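Local atomic coordinates of copper-transporting ATPase PAA1, chloroplastic (Arabidopsis thaliana, PDB entry 5LBD), a protein that transports monovalent copper across the plastid envelope into the stroma at the expense of ATP, this chain being its nucleotide-binding domain. Residues Thr8-Pro13 and Glu28-Ala33. The protein carries 2 engineered substitutions. Sequence-based numbering, arbitrary orientation.
Sequences TEVIIP and EVLMLA
In the nucleotide-binding (N-) domain of this P1B-type ATPase, an antiparallel sheet is covered on one face by helix 26-37, and Val10, Val29 and Leu30 meet where that helix rests on the edge strand 7-11, one of the two outermost. The interface is wholly apolar: no hydrogen bond crosses it, and the two segments bury 151 Å² between them. The nearest CA atoms, those of Val10 and Leu30, are 8.0 Å apart, so side chains alone bridge the gap. Val10 supplies both branches, one to each of two consecutive helix residues. Its CG1 lies 4.1 Å from Val29 CG1, the two valines passing alongside in opposite senses. Its CG2 meets the fork of Leu30, 3.9 Å from both CG and CD2 of that leucine. Leu30 gets there by the reach of its side chain, since its CB does not aim at the strand; chi1 of -77° sets CG beside the backbone N and anti to the carbonyl carbon, which brings the branch point to Val10 CG2. Val29 is likewise divided, turning CG2 to Ile12, just past the strand end. Val29 also touches Ala126, and Leu30 Ile128, on the adjoining strand 123-130, and Val29 reaches Ile118 one strand further, which places the helix across several strands. On the strand side, a classic beta bulge sets Thr8 and Glu9 opposite the single residue Arg129, whose NE forms a salt bridge with Glu9 OE1. At the loop end, Ile12 bends at chi2 (-63°) and its terminal methyl CD1 stops 3.8 Å from Val29 CG2.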
ATOM      1  N   THR A   8      -0.091  10.688  -6.499  1.00 23.88           N
ATOM      2  CA  THR A   8       0.258  12.096  -6.354  1.00 29.67           C
ATOM      3  C   THR A   8       0.889  12.416  -5.014  1.00 36.63           C
ATOM      4  O   THR A   8       1.819  13.230  -4.945  1.00 34.46           O
ATOM      5  CB  THR A   8      -0.971  12.983  -6.575  1.00 42.81           C
ATOM      6  OG1 THR A   8      -1.990  12.654  -5.633  1.00 46.04           O
ATOM      7  CG2 THR A   8      -1.501  12.785  -7.971  1.00 39.93           C
ATOM      8  N   GLU A   9       0.434  11.775  -3.951  1.00 21.40           N
ATOM      9  CA  GLU A   9       0.892  12.118  -2.621  1.00 25.92           C
ATOM     10  C   GLU A   9       0.934  10.869  -1.764  1.00 24.18           C
ATOM     11  O   GLU A   9       0.000  10.059  -1.776  1.00 22.65           O
ATOM     12  CB  GLU A   9      -0.008  13.159  -1.974  1.00 26.13           C
ATOM     13  CG  GLU A   9       0.544  13.704  -0.674  1.00 29.58           C
ATOM     14  CD  GLU A   9      -0.330  14.805  -0.083  1.00 32.70           C
ATOM     15  OE1 GLU A   9      -1.451  15.000  -0.597  1.00 43.69           O
ATOM     16  OE2 GLU A   9       0.107  15.489   0.875  1.00 39.51           O
ATOM     17  N   VAL A  10       2.011  10.733  -1.005  1.00 20.28           N
ATOM     18  CA  VAL A  10       2.131   9.715   0.021  1.00 17.18           C
ATOM     19  C   VAL A  10       2.230  10.436   1.350  1.00 18.46           C
ATOM     20  O   VAL A  10       3.118  11.280   1.527  1.00 21.66           O
ATOM     21  CB  VAL A  10       3.349   8.809  -0.197  1.00 16.93           C
ATOM     22  CG1 VAL A  10       3.414   7.733   0.829  1.00 19.87           C
ATOM     23  CG2 VAL A  10       3.295   8.179  -1.598  1.00 20.20           C
ATOM     24  N   ILE A  11       1.305  10.139   2.275  1.00 18.23           N
ATOM     25  CA  ILE A  11       1.227  10.819   3.564  1.00 20.29           C
ATOM     26  C   ILE A  11       1.586   9.834   4.674  1.00 20.22           C
ATOM     27  O   ILE A  11       1.014   8.739   4.736  1.00 20.75           O
ATOM     28  CB  ILE A  11      -0.174  11.406   3.783  1.00 25.68           C
ATOM     29  CG1 ILE A  11      -0.555  12.312   2.609  1.00 28.21           C
ATOM     30  CG2 ILE A  11      -0.222  12.189   5.094  1.00 32.51           C
ATOM     31  CD1 ILE A  11      -1.954  12.835   2.652  1.00 33.14           C
ATOM     32  N   ILE A  12       2.475  10.248   5.571  1.00 26.52           N
ATOM     33  CA  ILE A  12       3.084   9.384   6.583  1.00 29.74           C
ATOM     34  C   ILE A  12       2.762   9.940   7.964  1.00 27.70           C
ATOM     35  O   ILE A  12       3.013  11.121   8.220  1.00 30.76           O
ATOM     36  CB  ILE A  12       4.613   9.285   6.432  1.00 51.20           C
ATOM     37  CG1 ILE A  12       5.026   8.931   5.009  1.00 65.20           C
ATOM     38  CG2 ILE A  12       5.161   8.279   7.441  1.00 50.84           C
ATOM     39  CD1 ILE A  12       4.550   7.613   4.570  1.00 34.75           C
ATOM     40  N   PRO A  13       2.296   9.122   8.913  1.00 31.04           N
ATOM     41  CA  PRO A  13       2.039   9.575  10.285  1.00 34.59           C
ATOM     42  C   PRO A  13       3.247   9.489  11.203  1.00 38.94           C
ATOM     43  O   PRO A  13       3.165  10.123  12.276  1.00 47.17           O
ATOM     44  CB  PRO A  13       0.954   8.621  10.758  1.00 53.83           C
ATOM     45  CG  PRO A  13       1.288   7.355  10.054  1.00 38.77           C
ATOM     46  CD  PRO A  13       1.919   7.711   8.739  1.00 39.45           C
ATOM     47  N   GLU A  28       9.718   4.106   1.091  1.00 14.87           N
ATOM     48  CA  GLU A  28       9.607   2.747   1.598  1.00 16.31           C
ATOM     49  C   GLU A  28       8.173   2.254   1.546  1.00 15.39           C
ATOM     50  O   GLU A  28       7.937   1.081   1.245  1.00 16.45           O
ATOM     51  CB  GLU A  28      10.121   2.680   3.030  1.00 18.30           C
ATOM     52  CG  GLU A  28      11.631   2.914   3.145  1.00 22.34           C
ATOM     53  CD  GLU A  28      12.106   3.021   4.572  1.00 29.31           C
ATOM     54  OE1 GLU A  28      13.236   2.573   4.858  1.00 30.06           O
ATOM     55  OE2 GLU A  28      11.369   3.596   5.408  1.00 20.88           O
ATOM     56  N   VAL A  29       7.214   3.136   1.858  1.00 15.01           N
ATOM     57  CA  VAL A  29       5.799   2.768   1.781  1.00 14.84           C
ATOM     58  C   VAL A  29       5.427   2.392   0.361  1.00 14.78           C
ATOM     59  O   VAL A  29       4.742   1.383   0.132  1.00 15.77           O
ATOM     60  CB  VAL A  29       4.918   3.919   2.300  1.00 19.08           C
ATOM     61  CG1 VAL A  29       3.483   3.771   1.816  1.00 24.94           C
ATOM     62  CG2 VAL A  29       5.019   3.954   3.800  1.00 18.51           C
ATOM     63  N   LEU A  30       5.907   3.166  -0.616  1.00 13.95           N
ATOM     64  CA  LEU A  30       5.638   2.842  -2.014  1.00 17.88           C
ATOM     65  C   LEU A  30       6.233   1.491  -2.394  1.00 15.19           C
ATOM     66  O   LEU A  30       5.607   0.699  -3.123  1.00 16.23           O
ATOM     67  CB  LEU A  30       6.180   3.920  -2.944  1.00 16.69           C
ATOM     68  CG  LEU A  30       5.340   5.173  -3.000  1.00 16.80           C
ATOM     69  CD1 LEU A  30       6.069   6.198  -3.796  1.00 20.39           C
ATOM     70  CD2 LEU A  30       3.988   4.915  -3.621  1.00 20.63           C
HETATM   71  N   MSE A  31       7.448   1.220  -1.963  1.00 13.75           N
HETATM   72  CA  MSE A  31       8.086  -0.024  -2.329  1.00 17.12           C
HETATM   73  C   MSE A  31       7.405  -1.219  -1.645  1.00 17.64           C
HETATM   74  O   MSE A  31       7.242  -2.239  -2.259  1.00 16.06           O
HETATM   75  CB  MSE A  31       9.575   0.077  -2.032  1.00 19.24           C
HETATM   76  CG  MSE A  31      10.263   1.108  -2.944  1.00 20.93           C
HETATM   77 SE   MSE A  31      12.178   1.023  -2.942  0.58 30.20          SE
HETATM   78  CE  MSE A  31      12.355   1.013  -1.107  1.00 24.65           C
ATOM     79  N   LEU A  32       6.956  -1.070  -0.397  1.00 16.38           N
ATOM     80  CA  LEU A  32       6.255  -2.177   0.246  1.00 14.39           C
ATOM     81  C   LEU A  32       4.923  -2.425  -0.435  1.00 13.52           C
ATOM     82  O   LEU A  32       4.540  -3.568  -0.690  1.00 15.42           O
ATOM     83  CB  LEU A  32       6.028  -1.839   1.721  1.00 16.05           C
ATOM     84  CG  LEU A  32       7.236  -1.854   2.638  1.00 16.38           C
ATOM     85  CD1 LEU A  32       6.895  -1.163   3.932  1.00 19.18           C
ATOM     86  CD2 LEU A  32       7.715  -3.252   2.896  1.00 19.93           C
ATOM     87  N   ALA A  33       4.189  -1.354  -0.714  1.00 15.43           N
ATOM     88  CA  ALA A  33       2.887  -1.537  -1.374  1.00 15.84           C
ATOM     89  C   ALA A  33       3.055  -2.127  -2.773  1.00 13.96           C
ATOM     90  O   ALA A  33       2.301  -3.009  -3.190  1.00 16.68           O
ATOM     91  CB  ALA A  33       2.153  -0.209  -1.442  1.00 15.70           C
TER